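PDB 6TZ0: RNA-dependent RNA Polymerase from Bombyx mori cytoplasmic polyhedrosis virus, which catalyses RNA-templated RNA synthesis, making conservative plus-strand transcripts and, after core assembly, the complementary minus strands of the viral double-stranded genome. Local coordinates for residues 922-927 / 976-981; 458-463 / 496-501; 61-66 / 329-334; 255-260 / 731-736. All coordinates share one frame; numbering follows the deposited sequence.

Interaction 1. Residues 922-927 / 976-981; sequences KEDISP and KIQKSA
Where helix 973-979 ends, it meets the loop leading from strand 919-921 into helix 927-937, with Asp924 and Ile925 set against Gln978 and Ala981. The polar half is a close approach and not a formed bond: Asp924 OD2 lies 3.2 Å from Gln978 NE2, but the angle is too poor for a hydrogen bond. The carboxylate and amide planes stand 82° apart, so the two groups meet crosswise. Gln978 reaches the loop because its CG lies anti to the backbone N (chi1 -166°) and the chain then bends at chi2; its other amide atom, OE1, takes a weak hydrogen bond of 3.4 Å from Lys979 NZ. The loop is also the lead-in to a helix. Ser926 is its N-cap, with OG weakly bonded to the backbone N of Lys929, and Pro927 suits the first turn, where no backbone N-H is needed for helical bonding. Next to this cap the apolar half of the contact forms: Ile925 CD1 packs 4.2 Å from Ala981 CB, an extended branched chain meeting a small methyl. Ile925 also touches Val930 of helix 927-937, while a backbone hydrogen bond joins Glu923 to Ala983, just past the segment. On the helix, buried Ile977 touches Leu933, Ala934 and Leu937 of helix 927-937 as well as Val451 and Ala454 of helix 449-455.

Interaction 2. Residues 458-463 / 496-501; sequences REYRTP and RLFLSF
Tyr460 and Phe498 both place CG anti to the backbone N (chi1 178° and -177°), which sends each ring out from its own segment across a gap of 10.4 Å between their CA atoms. The rings form an offset edge-to-face pair, with the edge of Tyr460 toward the face of Phe498, centroids 5.9 Å apart and planes at 70°. One corner of Phe498 does the touching: its CE1 lies 3.8 Å from Tyr460 OH and 4.1 Å from Tyr460 CE1. Tyr460 belongs to a type I beta turn, Glu459 to Thr462, between helices 449-455 and 464-469 of the central polymerase domain, and Phe498 sits on helix 494-499. Tyrosine suits a buried spot here because its ring packs while OH finds a hydrogen bond with Asp414 OD1. Arg461 forms a salt bridge to the other oxygen of Asp414, and its guanidinium has Tyr460 CE2 3.9 Å above its plane, over the centre. Phenylalanine can meet partners through its ring alone: Phe579 stacks on it, Trp417 adds an edge-to-face pair and Arg465 a cation-pi contact. Segment 458-463 also reaches the chain of Viral structural protein 4, where Arg458 hydrogen-bonds Asn64 of that chain and Thr462 bonds its Asn170.

Interaction 3. Residues 61-66 / 329-334; sequences NGNQLQ and ANYYAA
One face of the Tyr331 ring carries the amide nitrogen of Asn61, whose ND2 lies 3.2 Å above the ring plane, offset toward the rim. The amide stands almost upright on the ring, their planes 85° apart. That nitrogen is also hydrogen-bonded to the backbone O of Asp327, while the oxygen of the same amide serves Asn330: Asn330 ND2 donates to Asn61 OD1 over 2.6 Å at an N-H...O angle of 151°. The donor lies in the carbonyl plane of Asn61, although that oxygen is somewhat tilted from the Asn330 amide plane. Asparagine fits because its short side chain offers a donor and an acceptor at one end, and with chi1 -76° both reach the helix. Beyond the ring, Asn63 OD1 comes within 3.3 Å of Tyr331 OH, its amide nearly coplanar with the ring; the hydroxyl's hydrogen bond is to Asp59 OD2. Gly62, between the two asparagines, has a positive phi that glycine readily adopts. The loop of these residues joins strands 54-58 and 64-68 into a beta hairpin, and its turn leans on helix 325-339, with Tyr314 and Arg317 of helix 309-320 packed against Tyr331 and Asn63 respectively.

Interaction 4. Residues 255-260 / 731-736; sequences SWYQEA and TFWGFA
Tyr257 and Trp733 touch through little more than one corner of each ring. The tight spot is Tyr257 CD2 against Trp733 CZ3, 3.7 Å apart, with Trp733 CH2 a little farther from the same carbon at 4.2 Å. Around it the pair opens quickly: the planes are inclined at 55°, neither stacked nor edge-to-face, the centroid of the tyrosine ring is 5.8 Å from that of the six-membered tryptophan ring, and Tyr257 OH stands 6.0 Å from Trp733 CZ3. Long side chains are needed to bridge the 11.9 Å between the two CA atoms, and the large flat rings do so. Tyr257 places CG between its backbone N and carbonyl carbon (chi1 75°), which swings the ring toward the strand. The sides differ in burial as well. Trp733 is enclosed, with Thr731 CG2 at the edge of its indole, in plane; Tyr257 is partly exposed, and its hydroxyl makes tyrosine tolerant of such a position. Trp733 lies on the short strand 732-733, whose backbone hydrogen-bonds Leu726 of strand 725-727 in a small antiparallel sheet. Leu726 also packs against Tyr257, so the tyrosine of helix 257-264 rests on two neighbouring strands, while Val328 and Ala329 of helix 325-339 lie against the indole.

Overall arrangement
Interactions 3 and 4 are neighbours, their centres 13 Å apart, and share helix 325-339: Tyr332 CE1 meets Tyr257 CD1 at 3.5 Å, Ala329 CB packs on Trp733 CE2 at 3.6 Å, and Tyr331 CB on Trp256 CH2 at 3.6 Å. Their segments alternate along the chain, so segment 61-66 of the hairpin, segment 255-260, the helix and segment 731-736 knit together distant parts of the sequence. The side chain of Tyr257 is about 11 Å from that of Asp547, a residue that binds magnesium, although no metal is bound to this chain here. Interactions 1 and 2, centres 24 Å apart without touching, lie on the opposite side of the chain's centre from interaction 3, away from the annotated sites.

Interaction 1. Residues 922-927 / 976-981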
loop_
_atom_site.group_PDB
_atom_site.type_symbol
_atom_site.label_atom_id
_atom_site.label_comp_id
_atom_site.label_asym_id
_atom_site.label_seq_id
_atom_site.Cartn_x
_atom_site.Cartn_y
_atom_site.Cartn_z
ATOM N N LYS A 922 -23.445 -2.019 -13.998
ATOM C CA LYS A 922 -22.780 -3.313 -13.999
ATOM C C LYS A 922 -23.811 -4.398 -14.258
ATOM O O LYS A 922 -24.965 -4.283 -13.833
ATOM C CB LYS A 922 -22.072 -3.573 -12.664
ATOM C CG LYS A 922 -20.644 -3.044 -12.562
ATOM C CD LYS A 922 -20.567 -1.532 -12.418
ATOM C CE LYS A 922 -21.104 -1.066 -11.081
ATOM N NZ LYS A 922 -20.984 0.408 -10.941
ATOM N N GLU A 923 -23.399 -5.447 -14.961
ATOM C CA GLU A 923 -24.283 -6.559 -15.284
ATOM C C GLU A 923 -23.992 -7.682 -14.294
ATOM O O GLU A 923 -22.938 -8.320 -14.358
ATOM C CB GLU A 923 -24.085 -6.998 -16.733
ATOM C CG GLU A 923 -25.251 -7.782 -17.301
ATOM C CD GLU A 923 -25.124 -9.262 -17.072
ATOM O OE1 GLU A 923 -23.981 -9.752 -17.080
ATOM O OE2 GLU A 923 -26.160 -9.930 -16.873
ATOM N N ASP A 924 -24.928 -7.917 -13.379
ATOM C CA ASP A 924 -24.668 -8.732 -12.203
ATOM C C ASP A 924 -24.766 -10.223 -12.508
ATOM O O ASP A 924 -25.330 -10.646 -13.519
ATOM C CB ASP A 924 -25.645 -8.381 -11.083
ATOM C CG ASP A 924 -25.413 -6.996 -10.517
ATOM O OD1 ASP A 924 -24.266 -6.503 -10.588
ATOM O OD2 ASP A 924 -26.377 -6.406 -9.988
ATOM N N ILE A 925 -24.201 -11.021 -11.601
ATOM C CA ILE A 925 -24.313 -12.474 -11.640
ATOM C C ILE A 925 -25.626 -12.889 -10.990
ATOM O O ILE A 925 -26.309 -12.066 -10.370
ATOM C CB ILE A 925 -23.117 -13.156 -10.953
ATOM C CG1 ILE A 925 -23.037 -12.754 -9.485
ATOM C CG2 ILE A 925 -21.825 -12.806 -11.643
ATOM C CD1 ILE A 925 -22.034 -13.559 -8.702
ATOM N N SER A 926 -25.990 -14.160 -11.140
ATOM C CA SER A 926 -27.250 -14.655 -10.612
ATOM C C SER A 926 -27.203 -14.711 -9.085
ATOM O O SER A 926 -26.150 -14.974 -8.501
ATOM C CB SER A 926 -27.552 -16.039 -11.181
ATOM O OG SER A 926 -26.617 -16.997 -10.730
ATOM N N PRO A 927 -28.330 -14.443 -8.411
ATOM C CA PRO A 927 -28.308 -14.395 -6.939
ATOM C C PRO A 927 -28.123 -15.750 -6.278
ATOM O O PRO A 927 -27.648 -15.795 -5.136
ATOM C CB PRO A 927 -29.669 -13.784 -6.590
ATOM C CG PRO A 927 -30.537 -14.132 -7.738
ATOM C CD PRO A 927 -29.657 -14.094 -8.949
ATOM N N LYS A 976 -21.681 -7.586 -0.101
ATOM C CA LYS A 976 -20.379 -7.157 -0.605
ATOM C C LYS A 976 -20.015 -7.897 -1.888
ATOM O O LYS A 976 -19.543 -7.281 -2.861
ATOM C CB LYS A 976 -19.321 -7.381 0.473
ATOM C CG LYS A 976 -17.987 -6.722 0.210
ATOM C CD LYS A 976 -17.004 -7.072 1.317
ATOM C CE LYS A 976 -17.368 -6.414 2.638
ATOM N NZ LYS A 976 -17.168 -4.941 2.617
ATOM N N ILE A 977 -20.271 -9.209 -1.918
ATOM C CA ILE A 977 -20.056 -9.994 -3.132
ATOM C C ILE A 977 -21.009 -9.549 -4.237
ATOM O O ILE A 977 -20.622 -9.466 -5.409
ATOM C CB ILE A 977 -20.182 -11.497 -2.815
ATOM C CG1 ILE A 977 -19.026 -11.933 -1.919
ATOM C CG2 ILE A 977 -20.190 -12.355 -4.067
ATOM C CD1 ILE A 977 -19.152 -13.332 -1.406
ATOM N N GLN A 978 -22.249 -9.195 -3.878
ATOM C CA GLN A 978 -23.214 -8.749 -4.880
ATOM C C GLN A 978 -22.835 -7.398 -5.471
ATOM O O GLN A 978 -23.096 -7.151 -6.652
ATOM C CB GLN A 978 -24.612 -8.693 -4.264
ATOM C CG GLN A 978 -25.755 -8.578 -5.266
ATOM C CD GLN A 978 -26.109 -7.147 -5.615
ATOM O OE1 GLN A 978 -25.948 -6.240 -4.801
ATOM N NE2 GLN A 978 -26.591 -6.939 -6.834
ATOM N N LYS A 979 -22.225 -6.516 -4.677
ATOM C CA LYS A 979 -21.770 -5.242 -5.223
ATOM C C LYS A 979 -20.586 -5.438 -6.156
ATOM O O LYS A 979 -20.587 -4.936 -7.285
ATOM C CB LYS A 979 -21.394 -4.263 -4.110
ATOM C CG LYS A 979 -22.535 -3.837 -3.221
ATOM C CD LYS A 979 -23.605 -3.086 -3.974
ATOM C CE LYS A 979 -24.683 -2.617 -3.014
ATOM N NZ LYS A 979 -25.452 -3.772 -2.461
ATOM N N SER A 980 -19.568 -6.166 -5.711
ATOM C CA SER A 980 -18.307 -6.124 -6.438
ATOM C C SER A 980 -18.119 -7.252 -7.451
ATOM O O SER A 980 -16.978 -7.519 -7.833
ATOM C CB SER A 980 -17.143 -6.115 -5.448
ATOM O OG SER A 980 -17.124 -7.297 -4.678
ATOM N N ALA A 981 -19.181 -7.901 -7.919
ATOM C CA ALA A 981 -19.039 -8.960 -8.909
ATOM C C ALA A 981 -19.875 -8.679 -10.153
ATOM O O ALA A 981 -20.940 -8.061 -10.086
ATOM C CB ALA A 981 -19.431 -10.319 -8.330
#

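Interaction 2. Residues 458-463 / 496-501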
loop_
_atom_site.group_PDB
_atom_site.type_symbol
_atom_site.label_atom_id
_atom_site.label_comp_id
_atom_site.label_asym_id
_atom_site.label_seq_id
_atom_site.Cartn_x
_atom_site.Cartn_y
_atom_site.Cartn_z
ATOM N N ARG A 458 -12.589 -23.418 -2.404
ATOM C CA ARG A 458 -12.457 -24.865 -2.310
ATOM C C ARG A 458 -11.010 -25.309 -2.187
ATOM O O ARG A 458 -10.760 -26.458 -1.813
ATOM C CB ARG A 458 -13.085 -25.533 -3.531
ATOM C CG ARG A 458 -12.291 -25.356 -4.799
ATOM C CD ARG A 458 -12.997 -25.959 -5.990
ATOM N NE ARG A 458 -14.158 -25.168 -6.385
ATOM C CZ ARG A 458 -15.003 -25.507 -7.352
ATOM N NH1 ARG A 458 -14.810 -26.621 -8.039
ATOM N NH2 ARG A 458 -16.032 -24.725 -7.638
ATOM N N GLU A 459 -10.055 -24.434 -2.486
ATOM C CA GLU A 459 -8.643 -24.777 -2.424
ATOM C C GLU A 459 -7.890 -23.912 -1.423
ATOM O O GLU A 459 -6.674 -23.752 -1.543
ATOM C CB GLU A 459 -8.016 -24.682 -3.814
ATOM C CG GLU A 459 -8.059 -23.314 -4.452
ATOM C CD GLU A 459 -7.436 -23.317 -5.828
ATOM O OE1 GLU A 459 -7.061 -24.406 -6.306
ATOM O OE2 GLU A 459 -7.297 -22.230 -6.424
ATOM N N TYR A 460 -8.590 -23.373 -0.426
ATOM C CA TYR A 460 -7.936 -22.613 0.632
ATOM C C TYR A 460 -7.046 -23.494 1.498
ATOM O O TYR A 460 -6.034 -23.021 2.022
ATOM C CB TYR A 460 -8.991 -21.909 1.485
ATOM C CG TYR A 460 -8.442 -21.121 2.649
ATOM C CD1 TYR A 460 -7.787 -19.917 2.450
ATOM C CD2 TYR A 460 -8.599 -21.575 3.950
ATOM C CE1 TYR A 460 -7.289 -19.195 3.515
ATOM C CE2 TYR A 460 -8.112 -20.859 5.020
ATOM C CZ TYR A 460 -7.455 -19.675 4.795
ATOM O OH TYR A 460 -6.961 -18.965 5.856
ATOM N N ARG A 461 -7.386 -24.772 1.638
ATOM C CA ARG A 461 -6.630 -25.707 2.455
ATOM C C ARG A 461 -5.696 -26.583 1.634
ATOM O O ARG A 461 -5.113 -27.522 2.178
ATOM C CB ARG A 461 -7.580 -26.595 3.254
ATOM C CG ARG A 461 -8.520 -25.858 4.179
ATOM C CD ARG A 461 -7.820 -25.259 5.372
ATOM N NE ARG A 461 -8.777 -24.654 6.290
ATOM C CZ ARG A 461 -8.453 -23.999 7.395
ATOM N NH1 ARG A 461 -7.186 -23.856 7.737
ATOM N NH2 ARG A 461 -9.401 -23.486 8.155
ATOM N N THR A 462 -5.549 -26.310 0.348
ATOM C CA THR A 462 -4.780 -27.140 -0.566
ATOM C C THR A 462 -3.381 -26.579 -0.725
ATOM O O THR A 462 -3.235 -25.394 -1.044
ATOM C CB THR A 462 -5.471 -27.203 -1.922
ATOM O OG1 THR A 462 -6.775 -27.767 -1.761
ATOM C CG2 THR A 462 -4.685 -28.053 -2.892
ATOM N N PRO A 463 -2.337 -27.385 -0.515
ATOM C CA PRO A 463 -0.970 -26.840 -0.533
ATOM C C PRO A 463 -0.467 -26.439 -1.912
ATOM O O PRO A 463 0.485 -25.656 -1.993
ATOM C CB PRO A 463 -0.132 -27.987 0.046
ATOM C CG PRO A 463 -1.096 -28.828 0.785
ATOM C CD PRO A 463 -2.368 -28.754 0.022
ATOM N N ARG A 496 0.138 -14.805 -2.931
ATOM C CA ARG A 496 1.345 -14.083 -2.547
ATOM C C ARG A 496 1.073 -13.109 -1.415
ATOM O O ARG A 496 1.965 -12.846 -0.605
ATOM C CB ARG A 496 1.935 -13.325 -3.730
ATOM C CG ARG A 496 2.625 -14.166 -4.757
ATOM C CD ARG A 496 3.219 -13.240 -5.793
ATOM N NE ARG A 496 3.861 -13.931 -6.903
ATOM C CZ ARG A 496 5.141 -14.279 -6.916
ATOM N NH1 ARG A 496 5.914 -14.014 -5.872
ATOM N NH2 ARG A 496 5.648 -14.894 -7.973
ATOM N N LEU A 497 -0.141 -12.565 -1.346
ATOM C CA LEU A 497 -0.515 -11.755 -0.196
ATOM C C LEU A 497 -0.665 -12.620 1.044
ATOM O O LEU A 497 -0.417 -12.167 2.163
ATOM C CB LEU A 497 -1.808 -11.002 -0.498
ATOM C CG LEU A 497 -2.230 -9.911 0.479
ATOM C CD1 LEU A 497 -1.220 -8.793 0.463
ATOM C CD2 LEU A 497 -3.610 -9.391 0.162
ATOM N N PHE A 498 -1.062 -13.877 0.858
ATOM C CA PHE A 498 -1.228 -14.794 1.973
ATOM C C PHE A 498 0.109 -15.256 2.526
ATOM O O PHE A 498 0.210 -15.545 3.721
ATOM C CB PHE A 498 -2.064 -15.989 1.522
ATOM C CG PHE A 498 -2.367 -16.967 2.610
ATOM C CD1 PHE A 498 -3.347 -16.696 3.544
ATOM C CD2 PHE A 498 -1.672 -18.162 2.697
ATOM C CE1 PHE A 498 -3.636 -17.593 4.540
ATOM C CE2 PHE A 498 -1.954 -19.061 3.696
ATOM C CZ PHE A 498 -2.937 -18.776 4.617
ATOM N N LEU A 499 1.137 -15.350 1.680
ATOM C CA LEU A 499 2.453 -15.749 2.173
ATOM C C LEU A 499 3.077 -14.683 3.061
ATOM O O LEU A 499 3.846 -15.002 3.973
ATOM C CB LEU A 499 3.390 -16.072 1.015
ATOM C CG LEU A 499 3.141 -17.400 0.321
ATOM C CD1 LEU A 499 4.100 -17.551 -0.841
ATOM C CD2 LEU A 499 3.313 -18.522 1.326
ATOM N N SER A 500 2.764 -13.419 2.817
ATOM C CA SER A 500 3.300 -12.346 3.634
ATOM C C SER A 500 2.409 -11.988 4.812
ATOM O O SER A 500 2.616 -10.936 5.422
ATOM C CB SER A 500 3.527 -11.110 2.770
ATOM O OG SER A 500 2.303 -10.616 2.266
ATOM N N PHE A 501 1.433 -12.825 5.154
ATOM C CA PHE A 501 0.475 -12.425 6.174
ATOM C C PHE A 501 0.959 -12.778 7.574
ATOM O O PHE A 501 0.788 -11.988 8.508
ATOM C CB PHE A 501 -0.884 -13.052 5.895
ATOM C CG PHE A 501 -1.950 -12.597 6.832
ATOM C CD1 PHE A 501 -2.423 -11.299 6.770
ATOM C CD2 PHE A 501 -2.493 -13.464 7.761
ATOM C CE1 PHE A 501 -3.403 -10.870 7.628
ATOM C CE2 PHE A 501 -3.470 -13.037 8.620
ATOM C CZ PHE A 501 -3.928 -11.740 8.552
#

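Interaction 3. Residues 61-66 / 329-334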
loop_
_atom_site.group_PDB
_atom_site.type_symbol
_atom_site.label_atom_id
_atom_site.label_comp_id
_atom_site.label_asym_id
_atom_site.label_seq_id
_atom_site.Cartn_x
_atom_site.Cartn_y
_atom_site.Cartn_z
ATOM N N ASN A 61 7.594 39.909 4.635
ATOM C CA ASN A 61 7.851 40.500 5.941
ATOM C C ASN A 61 7.916 42.021 5.892
ATOM O O ASN A 61 8.383 42.647 6.847
ATOM C CB ASN A 61 9.130 39.912 6.535
ATOM C CG ASN A 61 8.921 38.510 7.070
ATOM O OD1 ASN A 61 7.966 38.255 7.801
ATOM N ND2 ASN A 61 9.776 37.591 6.676
ATOM N N GLY A 62 7.445 42.628 4.808
ATOM C CA GLY A 62 7.265 44.063 4.753
ATOM C C GLY A 62 8.444 44.873 4.267
ATOM O O GLY A 62 8.474 46.084 4.503
ATOM N N ASN A 63 9.413 44.258 3.602
ATOM C CA ASN A 63 10.564 44.975 3.078
ATOM C C ASN A 63 10.394 45.197 1.582
ATOM O O ASN A 63 9.856 44.339 0.880
ATOM C CB ASN A 63 11.848 44.197 3.351
ATOM C CG ASN A 63 12.079 43.965 4.828
ATOM O OD1 ASN A 63 12.046 42.832 5.300
ATOM N ND2 ASN A 63 12.319 45.039 5.563
ATOM N N GLN A 64 10.866 46.344 1.098
ATOM C CA GLN A 64 10.638 46.737 -0.289
ATOM C C GLN A 64 11.471 45.897 -1.245
ATOM O O GLN A 64 12.683 45.751 -1.063
ATOM C CB GLN A 64 10.958 48.216 -0.480
ATOM C CG GLN A 64 9.986 49.145 0.207
ATOM C CD GLN A 64 8.615 49.104 -0.431
ATOM O OE1 GLN A 64 8.490 49.042 -1.652
ATOM N NE2 GLN A 64 7.577 49.135 0.392
ATOM N N LEU A 65 10.822 45.352 -2.272
ATOM C CA LEU A 65 11.496 44.486 -3.226
ATOM C C LEU A 65 11.059 44.872 -4.633
ATOM O O LEU A 65 9.950 45.369 -4.839
ATOM C CB LEU A 65 11.206 43.007 -2.900
ATOM C CG LEU A 65 12.048 41.858 -3.471
ATOM C CD1 LEU A 65 11.546 41.351 -4.779
ATOM C CD2 LEU A 65 13.490 42.312 -3.639
ATOM N N GLN A 66 11.959 44.669 -5.594
ATOM C CA GLN A 66 11.749 45.051 -6.987
ATOM C C GLN A 66 12.016 43.859 -7.891
ATOM O O GLN A 66 13.076 43.236 -7.798
ATOM C CB GLN A 66 12.671 46.205 -7.380
ATOM C CG GLN A 66 12.353 47.508 -6.690
ATOM C CD GLN A 66 13.375 48.578 -6.989
ATOM O OE1 GLN A 66 14.388 48.319 -7.637
ATOM N NE2 GLN A 66 13.115 49.790 -6.520
ATOM N N ALA A 329 10.109 32.023 9.246
ATOM C CA ALA A 329 8.924 31.234 8.919
ATOM C C ALA A 329 8.198 31.780 7.695
ATOM O O ALA A 329 7.769 31.010 6.824
ATOM C CB ALA A 329 7.980 31.199 10.118
ATOM N N ASN A 330 8.087 33.108 7.595
ATOM C CA ASN A 330 7.385 33.714 6.469
ATOM C C ASN A 330 8.164 33.553 5.171
ATOM O O ASN A 330 7.581 33.191 4.135
ATOM C CB ASN A 330 7.119 35.189 6.752
ATOM C CG ASN A 330 6.153 35.396 7.894
ATOM O OD1 ASN A 330 5.181 34.664 8.041
ATOM N ND2 ASN A 330 6.419 36.401 8.714
ATOM N N TYR A 331 9.482 33.792 5.201
ATOM C CA TYR A 331 10.270 33.574 3.991
ATOM C C TYR A 331 10.342 32.100 3.612
ATOM O O TYR A 331 10.424 31.775 2.423
ATOM C CB TYR A 331 11.687 34.110 4.132
ATOM C CG TYR A 331 11.826 35.602 4.206
ATOM C CD1 TYR A 331 11.401 36.402 3.162
ATOM C CD2 TYR A 331 12.512 36.201 5.250
ATOM C CE1 TYR A 331 11.563 37.766 3.201
ATOM C CE2 TYR A 331 12.694 37.569 5.294
ATOM C CZ TYR A 331 12.210 38.344 4.267
ATOM O OH TYR A 331 12.379 39.705 4.299
ATOM N N TYR A 332 10.288 31.197 4.595
ATOM C CA TYR A 332 10.305 29.776 4.284
ATOM C C TYR A 332 9.014 29.341 3.610
ATOM O O TYR A 332 9.051 28.562 2.655
ATOM C CB TYR A 332 10.544 28.956 5.547
ATOM C CG TYR A 332 10.662 27.477 5.274
ATOM C CD1 TYR A 332 11.800 26.958 4.682
ATOM C CD2 TYR A 332 9.632 26.606 5.594
ATOM C CE1 TYR A 332 11.913 25.615 4.427
ATOM C CE2 TYR A 332 9.736 25.262 5.337
ATOM C CZ TYR A 332 10.880 24.771 4.765
ATOM O OH TYR A 332 10.980 23.425 4.511
ATOM N N ALA A 333 7.867 29.836 4.085
ATOM C CA ALA A 333 6.606 29.545 3.406
ATOM C C ALA A 333 6.573 30.140 2.005
ATOM O O ALA A 333 6.016 29.526 1.082
ATOM C CB ALA A 333 5.428 30.065 4.225
ATOM N N ALA A 334 7.191 31.313 1.823
ATOM C CA ALA A 334 7.301 31.893 0.488
ATOM C C ALA A 334 8.138 31.016 -0.439
ATOM O O ALA A 334 7.755 30.788 -1.586
ATOM C CB ALA A 334 7.884 33.301 0.567
#

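Interaction 4. Residues 255-260 / 731-736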
loop_
_atom_site.group_PDB
_atom_site.type_symbol
_atom_site.label_atom_id
_atom_site.label_comp_id
_atom_site.label_asym_id
_atom_site.label_seq_id
_atom_site.Cartn_x
_atom_site.Cartn_y
_atom_site.Cartn_z
ATOM N N SER A 255 16.413 24.330 2.098
ATOM C CA SER A 255 17.251 23.980 3.240
ATOM C C SER A 255 18.076 25.145 3.792
ATOM O O SER A 255 18.901 24.928 4.683
ATOM C CB SER A 255 18.179 22.826 2.857
ATOM O OG SER A 255 19.091 23.220 1.851
ATOM N N TRP A 256 17.873 26.364 3.296
ATOM C CA TRP A 256 18.572 27.547 3.781
ATOM C C TRP A 256 18.060 28.037 5.129
ATOM O O TRP A 256 18.721 28.882 5.752
ATOM C CB TRP A 256 18.437 28.671 2.746
ATOM C CG TRP A 256 17.002 28.973 2.439
ATOM C CD1 TRP A 256 16.242 28.398 1.474
ATOM C CD2 TRP A 256 16.148 29.892 3.127
ATOM N NE1 TRP A 256 14.973 28.901 1.510
ATOM C CE2 TRP A 256 14.888 29.819 2.521
ATOM C CE3 TRP A 256 16.329 30.771 4.199
ATOM C CZ2 TRP A 256 13.816 30.589 2.944
ATOM C CZ3 TRP A 256 15.265 31.527 4.618
ATOM C CH2 TRP A 256 14.025 31.434 3.992
ATOM N N TYR A 257 16.892 27.559 5.579
ATOM C CA TYR A 257 16.224 28.174 6.722
ATOM C C TYR A 257 16.961 27.907 8.018
ATOM O O TYR A 257 16.849 28.697 8.956
ATOM C CB TYR A 257 14.777 27.687 6.834
ATOM C CG TYR A 257 14.598 26.281 7.356
ATOM C CD1 TYR A 257 14.731 25.188 6.516
ATOM C CD2 TYR A 257 14.229 26.049 8.679
ATOM C CE1 TYR A 257 14.550 23.909 6.984
ATOM C CE2 TYR A 257 14.048 24.771 9.153
ATOM C CZ TYR A 257 14.210 23.705 8.300
ATOM O OH TYR A 257 14.024 22.427 8.765
ATOM N N GLN A 258 17.738 26.829 8.067
ATOM C CA GLN A 258 18.541 26.536 9.240
ATOM C C GLN A 258 19.667 27.551 9.396
ATOM O O GLN A 258 19.931 28.026 10.505
ATOM C CB GLN A 258 19.074 25.113 9.126
ATOM C CG GLN A 258 19.699 24.550 10.360
ATOM C CD GLN A 258 20.041 23.099 10.179
ATOM O OE1 GLN A 258 19.902 22.556 9.089
ATOM N NE2 GLN A 258 20.454 22.452 11.247
ATOM N N GLU A 259 20.297 27.942 8.287
ATOM C CA GLU A 259 21.302 28.999 8.331
ATOM C C GLU A 259 20.687 30.356 8.639
ATOM O O GLU A 259 21.291 31.161 9.361
ATOM C CB GLU A 259 22.056 29.051 7.007
ATOM C CG GLU A 259 23.186 30.049 6.976
ATOM C CD GLU A 259 23.901 30.056 5.652
ATOM O OE1 GLU A 259 23.522 29.258 4.773
ATOM O OE2 GLU A 259 24.835 30.865 5.485
ATOM N N ALA A 260 19.490 30.619 8.109
ATOM C CA ALA A 260 18.804 31.872 8.418
ATOM C C ALA A 260 18.463 31.973 9.901
ATOM O O ALA A 260 18.693 33.012 10.533
ATOM C CB ALA A 260 17.542 31.998 7.573
ATOM N N THR A 731 6.740 25.381 17.715
ATOM C CA THR A 731 5.928 26.077 16.728
ATOM C C THR A 731 5.780 25.215 15.484
ATOM O O THR A 731 6.775 24.725 14.945
ATOM C CB THR A 731 6.565 27.430 16.388
ATOM O OG1 THR A 731 6.377 28.351 17.470
ATOM C CG2 THR A 731 6.050 27.996 15.094
ATOM N N PHE A 732 4.541 25.038 15.033
ATOM C CA PHE A 732 4.223 24.225 13.865
ATOM C C PHE A 732 4.269 25.072 12.600
ATOM O O PHE A 732 3.460 25.988 12.436
ATOM C CB PHE A 732 2.845 23.592 14.052
ATOM C CG PHE A 732 2.335 22.867 12.849
ATOM C CD1 PHE A 732 2.962 21.721 12.398
ATOM C CD2 PHE A 732 1.189 23.301 12.203
ATOM C CE1 PHE A 732 2.485 21.047 11.303
ATOM C CE2 PHE A 732 0.707 22.627 11.106
ATOM C CZ PHE A 732 1.356 21.500 10.660
ATOM N N TRP A 733 5.215 24.769 11.705
ATOM C CA TRP A 733 5.267 25.389 10.380
ATOM C C TRP A 733 4.546 24.449 9.419
ATOM O O TRP A 733 5.096 23.431 9.002
ATOM C CB TRP A 733 6.695 25.651 9.903
ATOM C CG TRP A 733 7.516 26.639 10.697
ATOM C CD1 TRP A 733 7.164 27.270 11.847
ATOM C CD2 TRP A 733 8.811 27.147 10.346
ATOM N NE1 TRP A 733 8.172 28.101 12.260
ATOM C CE2 TRP A 733 9.190 28.052 11.349
ATOM C CE3 TRP A 733 9.693 26.907 9.288
ATOM C CZ2 TRP A 733 10.412 28.718 11.327
ATOM C CZ3 TRP A 733 10.899 27.573 9.266
ATOM C CH2 TRP A 733 11.248 28.463 10.277
ATOM N N GLY A 734 3.312 24.787 9.069
ATOM C CA GLY A 734 2.559 23.951 8.164
ATOM C C GLY A 734 2.974 24.121 6.716
ATOM O O GLY A 734 3.560 25.124 6.317
ATOM N N PHE A 735 2.655 23.110 5.914
ATOM C CA PHE A 735 3.069 23.037 4.513
ATOM C C PHE A 735 1.809 23.208 3.663
ATOM O O PHE A 735 1.123 22.236 3.345
ATOM C CB PHE A 735 3.774 21.706 4.199
ATOM C CG PHE A 735 5.103 21.511 4.895
ATOM C CD1 PHE A 735 5.787 22.567 5.477
ATOM C CD2 PHE A 735 5.668 20.246 4.954
ATOM C CE1 PHE A 735 6.997 22.360 6.114
ATOM C CE2 PHE A 735 6.880 20.035 5.581
ATOM C CZ PHE A 735 7.544 21.091 6.161
ATOM N N ALA A 736 1.506 24.453 3.297
ATOM C CA ALA A 736 0.285 24.742 2.557
ATOM C C ALA A 736 0.377 24.369 1.089
ATOM O O ALA A 736 -0.658 24.253 0.427
ATOM C CB ALA A 736 -0.074 26.221 2.665
#